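Exopolysaccharide biosynthesis protein (Pantoea stewartii subsp. stewartii DC283, PDB 6TGF) probably hydrolyses exopolysaccharide in the bacterium's own biofilm, as a trimeric enzyme with a parallel beta-helix fold resembling that of bacteriophage tailspikes. Local coordinates at residues H477-T485 and L503-E514. Residues are numbered along the deposited sequence; the frame is centred on the assembly and turned at random.
Sequences HSRLNTRQT and LSAWEMGSTRVE
Backbone pairing between L480–T482 and T511–V513 holds two successive rungs of the parallel beta-helix together. T511 N donates a hydrogen bond to L480 O (2.9 Å), T482 N to T511 O and V513 N to T482 O, with the strand axes 4.9 Å apart and only 3° from parallel.

Side chains carry the bonding past both ends. At S510, OG lies beside its own backbone N (chi1 -69°), where it accepts L480 N at 2.9 Å; the hydroxyl is also hydrogen-bonded to N495 OD1. At the far end, E514 bends at chi2 and offers the syn lone pair of OE2 to T485 N (3.0 Å), while a water links OE2 to T482 OG1.

At the start of 479-483, L503 CD1 sits over the centre of one face of the R479 guanidinium, 3.3 Å from R479 CZ. A second water, in the guanidinium plane, joins R479 NH1 to E507 O and OE2; E507 also forms a salt bridge with R651 of the second subunit. M508 SD meets the H477 ring at its edge.

Strand 458-467 flanks 479-483 on the side away from 511-514, whose other neighbour is the antiparallel strand 517-520. N481 and T511 point to the trimer interface, hydrogen-bonding through ND2 and OG1 to the backbone oxygens of V513 and E514 of the second subunit.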
loop_
_atom_site.group_PDB
_atom_site.type_symbol
_atom_site.label_atom_id
_atom_site.label_comp_id
_atom_site.label_asym_id
_atom_site.label_seq_id
_atom_site.Cartn_x
_atom_site.Cartn_y
_atom_site.Cartn_z
ATOM N N HIS B 477 -24.760 -11.734 4.765
ATOM C CA HIS B 477 -25.069 -10.449 5.455
ATOM C C HIS B 477 -23.834 -9.539 5.486
ATOM O O HIS B 477 -23.827 -8.598 6.302
ATOM C CB HIS B 477 -25.583 -10.704 6.882
ATOM C CG HIS B 477 -26.793 -11.572 6.955
ATOM N ND1 HIS B 477 -28.040 -11.143 6.543
ATOM C CD2 HIS B 477 -26.956 -12.834 7.407
ATOM C CE1 HIS B 477 -28.916 -12.109 6.726
ATOM N NE2 HIS B 477 -28.278 -13.158 7.257
ATOM N N SER B 478 -22.832 -9.795 4.637
ATOM C CA SER B 478 -21.528 -9.082 4.651
ATOM C C SER B 478 -21.627 -7.808 3.805
ATOM O O SER B 478 -22.101 -7.895 2.657
ATOM C CB SER B 478 -20.408 -9.974 4.186
ATOM O OG SER B 478 -19.157 -9.482 4.643
ATOM N N ARG B 479 -21.193 -6.676 4.362
ATOM C CA ARG B 479 -21.259 -5.335 3.720
ATOM C C ARG B 479 -20.018 -5.150 2.839
ATOM O O ARG B 479 -18.995 -4.645 3.350
ATOM C CB ARG B 479 -21.372 -4.247 4.793
ATOM C CG ARG B 479 -22.556 -4.416 5.735
ATOM C CD ARG B 479 -22.509 -3.437 6.893
ATOM N NE ARG B 479 -21.525 -3.795 7.905
ATOM C CZ ARG B 479 -21.122 -2.997 8.893
ATOM N NH1 ARG B 479 -21.607 -1.772 9.011
ATOM N NH2 ARG B 479 -20.225 -3.430 9.762
ATOM N N LEU B 480 -20.104 -5.551 1.566
ATOM C CA LEU B 480 -18.955 -5.585 0.621
ATOM C C LEU B 480 -18.910 -4.289 -0.197
ATOM O O LEU B 480 -19.985 -3.749 -0.518
ATOM C CB LEU B 480 -19.081 -6.809 -0.291
ATOM C CG LEU B 480 -19.270 -8.150 0.418
ATOM C CD1 LEU B 480 -19.163 -9.299 -0.574
ATOM C CD2 LEU B 480 -18.263 -8.331 1.547
ATOM N N ASN B 481 -17.696 -3.825 -0.506
ATOM C CA ASN B 481 -17.405 -2.634 -1.349
ATOM C C ASN B 481 -16.234 -3.003 -2.272
ATOM O O ASN B 481 -15.072 -2.829 -1.854
ATOM C CB ASN B 481 -17.134 -1.407 -0.472
ATOM C CG ASN B 481 -17.243 -0.093 -1.214
ATOM O OD1 ASN B 481 -17.122 -0.047 -2.437
ATOM N ND2 ASN B 481 -17.470 0.985 -0.480
ATOM N N THR B 482 -16.527 -3.525 -3.469
ATOM C CA THR B 482 -15.576 -4.348 -4.267
ATOM C C THR B 482 -15.253 -3.687 -5.612
ATOM O O THR B 482 -16.116 -2.966 -6.149
ATOM C CB THR B 482 -16.119 -5.769 -4.472
ATOM O OG1 THR B 482 -17.080 -5.752 -5.527
ATOM C CG2 THR B 482 -16.751 -6.346 -3.223
ATOM N N ARG B 483 -14.045 -3.948 -6.125
ATOM C CA ARG B 483 -13.608 -3.601 -7.504
ATOM C C ARG B 483 -12.783 -4.753 -8.089
ATOM O O ARG B 483 -11.954 -5.321 -7.351
ATOM C CB ARG B 483 -12.768 -2.321 -7.521
ATOM C CG ARG B 483 -13.532 -1.061 -7.142
ATOM C CD ARG B 483 -12.701 0.184 -7.384
ATOM N NE ARG B 483 -11.471 0.170 -6.604
ATOM C CZ ARG B 483 -10.455 1.012 -6.764
ATOM N NH1 ARG B 483 -10.502 1.956 -7.691
ATOM N NH2 ARG B 483 -9.386 0.901 -5.996
ATOM N N GLN B 484 -13.012 -5.070 -9.367
ATOM C CA GLN B 484 -12.185 -5.997 -10.187
ATOM C C GLN B 484 -12.078 -7.361 -9.489
ATOM O O GLN B 484 -10.948 -7.865 -9.334
ATOM C CB GLN B 484 -10.812 -5.372 -10.450
ATOM C CG GLN B 484 -10.129 -5.907 -11.702
ATOM C CD GLN B 484 -8.781 -5.273 -11.940
ATOM O OE1 GLN B 484 -8.627 -4.394 -12.785
ATOM N NE2 GLN B 484 -7.788 -5.711 -11.182
ATOM N N THR B 485 -13.217 -7.937 -9.090
ATOM C CA THR B 485 -13.317 -9.328 -8.574
ATOM C C THR B 485 -13.226 -10.285 -9.768
ATOM O O THR B 485 -14.055 -10.156 -10.690
ATOM C CB THR B 485 -14.599 -9.549 -7.763
ATOM O OG1 THR B 485 -14.661 -8.549 -6.745
ATOM C CG2 THR B 485 -14.664 -10.923 -7.132
ATOM N N LEU B 503 -25.676 -7.630 12.592
ATOM C CA LEU B 503 -26.119 -6.211 12.687
ATOM C C LEU B 503 -27.580 -6.092 12.234
ATOM O O LEU B 503 -28.157 -7.115 11.815
ATOM C CB LEU B 503 -25.197 -5.340 11.827
ATOM C CG LEU B 503 -23.713 -5.393 12.189
ATOM C CD1 LEU B 503 -22.894 -4.535 11.238
ATOM C CD2 LEU B 503 -23.478 -4.959 13.629
ATOM N N SER B 504 -28.149 -4.885 12.325
ATOM C CA SER B 504 -29.563 -4.579 11.974
ATOM C C SER B 504 -29.749 -4.656 10.455
ATOM O O SER B 504 -28.746 -4.526 9.723
ATOM C CB SER B 504 -29.989 -3.235 12.510
ATOM O OG SER B 504 -29.519 -2.181 11.682
ATOM N N ALA B 505 -30.994 -4.851 10.011
ATOM C CA ALA B 505 -31.400 -4.909 8.587
ATOM C C ALA B 505 -30.983 -3.619 7.867
ATOM O O ALA B 505 -30.684 -3.687 6.659
ATOM C CB ALA B 505 -32.890 -5.133 8.490
ATOM N N TRP B 506 -30.963 -2.492 8.587
ATOM C CA TRP B 506 -30.679 -1.136 8.045
ATOM C C TRP B 506 -29.209 -1.006 7.629
ATOM O O TRP B 506 -28.923 -0.157 6.765
ATOM C CB TRP B 506 -31.067 -0.061 9.067
ATOM C CG TRP B 506 -32.541 0.009 9.320
ATOM C CD1 TRP B 506 -33.502 0.414 8.440
ATOM C CD2 TRP B 506 -33.230 -0.351 10.531
ATOM N NE1 TRP B 506 -34.739 0.338 9.020
ATOM C CE2 TRP B 506 -34.605 -0.129 10.301
ATOM C CE3 TRP B 506 -32.823 -0.834 11.781
ATOM C CZ2 TRP B 506 -35.571 -0.378 11.277
ATOM C CZ3 TRP B 506 -33.778 -1.077 12.744
ATOM C CH2 TRP B 506 -35.133 -0.851 12.493
ATOM N N GLU B 507 -28.315 -1.806 8.220
ATOM C CA GLU B 507 -26.854 -1.763 7.941
ATOM C C GLU B 507 -26.520 -2.597 6.697
ATOM O O GLU B 507 -25.387 -2.465 6.199
ATOM C CB GLU B 507 -26.060 -2.268 9.147
ATOM C CG GLU B 507 -26.317 -1.488 10.425
ATOM C CD GLU B 507 -25.958 -0.012 10.384
ATOM O OE1 GLU B 507 -26.189 0.676 11.399
ATOM O OE2 GLU B 507 -25.450 0.454 9.345
ATOM N N MET B 508 -27.463 -3.406 6.206
ATOM C CA MET B 508 -27.217 -4.422 5.146
ATOM C C MET B 508 -27.061 -3.751 3.779
ATOM O O MET B 508 -27.541 -2.613 3.611
ATOM C CB MET B 508 -28.360 -5.441 5.086
ATOM C CG MET B 508 -28.460 -6.301 6.329
ATOM S SD MET B 508 -26.964 -7.282 6.619
ATOM C CE MET B 508 -26.095 -6.254 7.802
ATOM N N GLY B 509 -26.403 -4.454 2.852
ATOM C CA GLY B 509 -26.172 -4.027 1.459
ATOM C C GLY B 509 -24.711 -4.171 1.066
ATOM O O GLY B 509 -23.845 -4.041 1.949
ATOM N N SER B 510 -24.455 -4.447 -0.215
ATOM C CA SER B 510 -23.115 -4.446 -0.855
ATOM C C SER B 510 -23.163 -3.597 -2.129
ATOM O O SER B 510 -24.241 -3.519 -2.749
ATOM C CB SER B 510 -22.653 -5.849 -1.160
ATOM O OG SER B 510 -22.362 -6.561 0.033
ATOM N N THR B 511 -22.033 -2.982 -2.491
ATOM C CA THR B 511 -21.827 -2.267 -3.778
ATOM C C THR B 511 -20.657 -2.927 -4.515
ATOM O O THR B 511 -19.575 -3.066 -3.913
ATOM C CB THR B 511 -21.619 -0.764 -3.556
ATOM O OG1 THR B 511 -22.837 -0.244 -3.024
ATOM C CG2 THR B 511 -21.259 -0.015 -4.821
ATOM N N ARG B 512 -20.888 -3.335 -5.763
ATOM C CA ARG B 512 -19.872 -3.962 -6.644
ATOM C C ARG B 512 -19.636 -3.026 -7.833
ATOM O O ARG B 512 -20.548 -2.891 -8.672
ATOM C CB ARG B 512 -20.337 -5.353 -7.084
ATOM C CG ARG B 512 -20.495 -6.345 -5.939
ATOM C CD ARG B 512 -20.974 -7.704 -6.416
ATOM N NE ARG B 512 -22.337 -7.663 -6.932
ATOM C CZ ARG B 512 -22.916 -8.628 -7.648
ATOM N NH1 ARG B 512 -22.255 -9.735 -7.950
ATOM N NH2 ARG B 512 -24.164 -8.478 -8.066
ATOM N N VAL B 513 -18.468 -2.379 -7.867
ATOM C CA VAL B 513 -18.025 -1.493 -8.982
ATOM C C VAL B 513 -17.092 -2.311 -9.879
ATOM O O VAL B 513 -15.973 -2.622 -9.432
ATOM C CB VAL B 513 -17.348 -0.215 -8.456
ATOM C CG1 VAL B 513 -16.859 0.678 -9.587
ATOM C CG2 VAL B 513 -18.268 0.563 -7.528
ATOM N N GLU B 514 -17.556 -2.658 -11.082
ATOM C CA GLU B 514 -16.774 -3.399 -12.107
ATOM C C GLU B 514 -16.619 -2.519 -13.351
ATOM O O GLU B 514 -17.399 -1.561 -13.507
ATOM C CB GLU B 514 -17.457 -4.725 -12.452
ATOM C CG GLU B 514 -17.426 -5.733 -11.318
ATOM C CD GLU B 514 -16.062 -6.338 -11.030
ATOM O OE1 GLU B 514 -15.155 -6.191 -11.878
ATOM O OE2 GLU B 514 -15.909 -6.957 -9.957
HETATM O O HOH W 1 -23.707 -0.392 6.978
HETATM O O HOH W 2 -16.605 -5.208 -8.079
#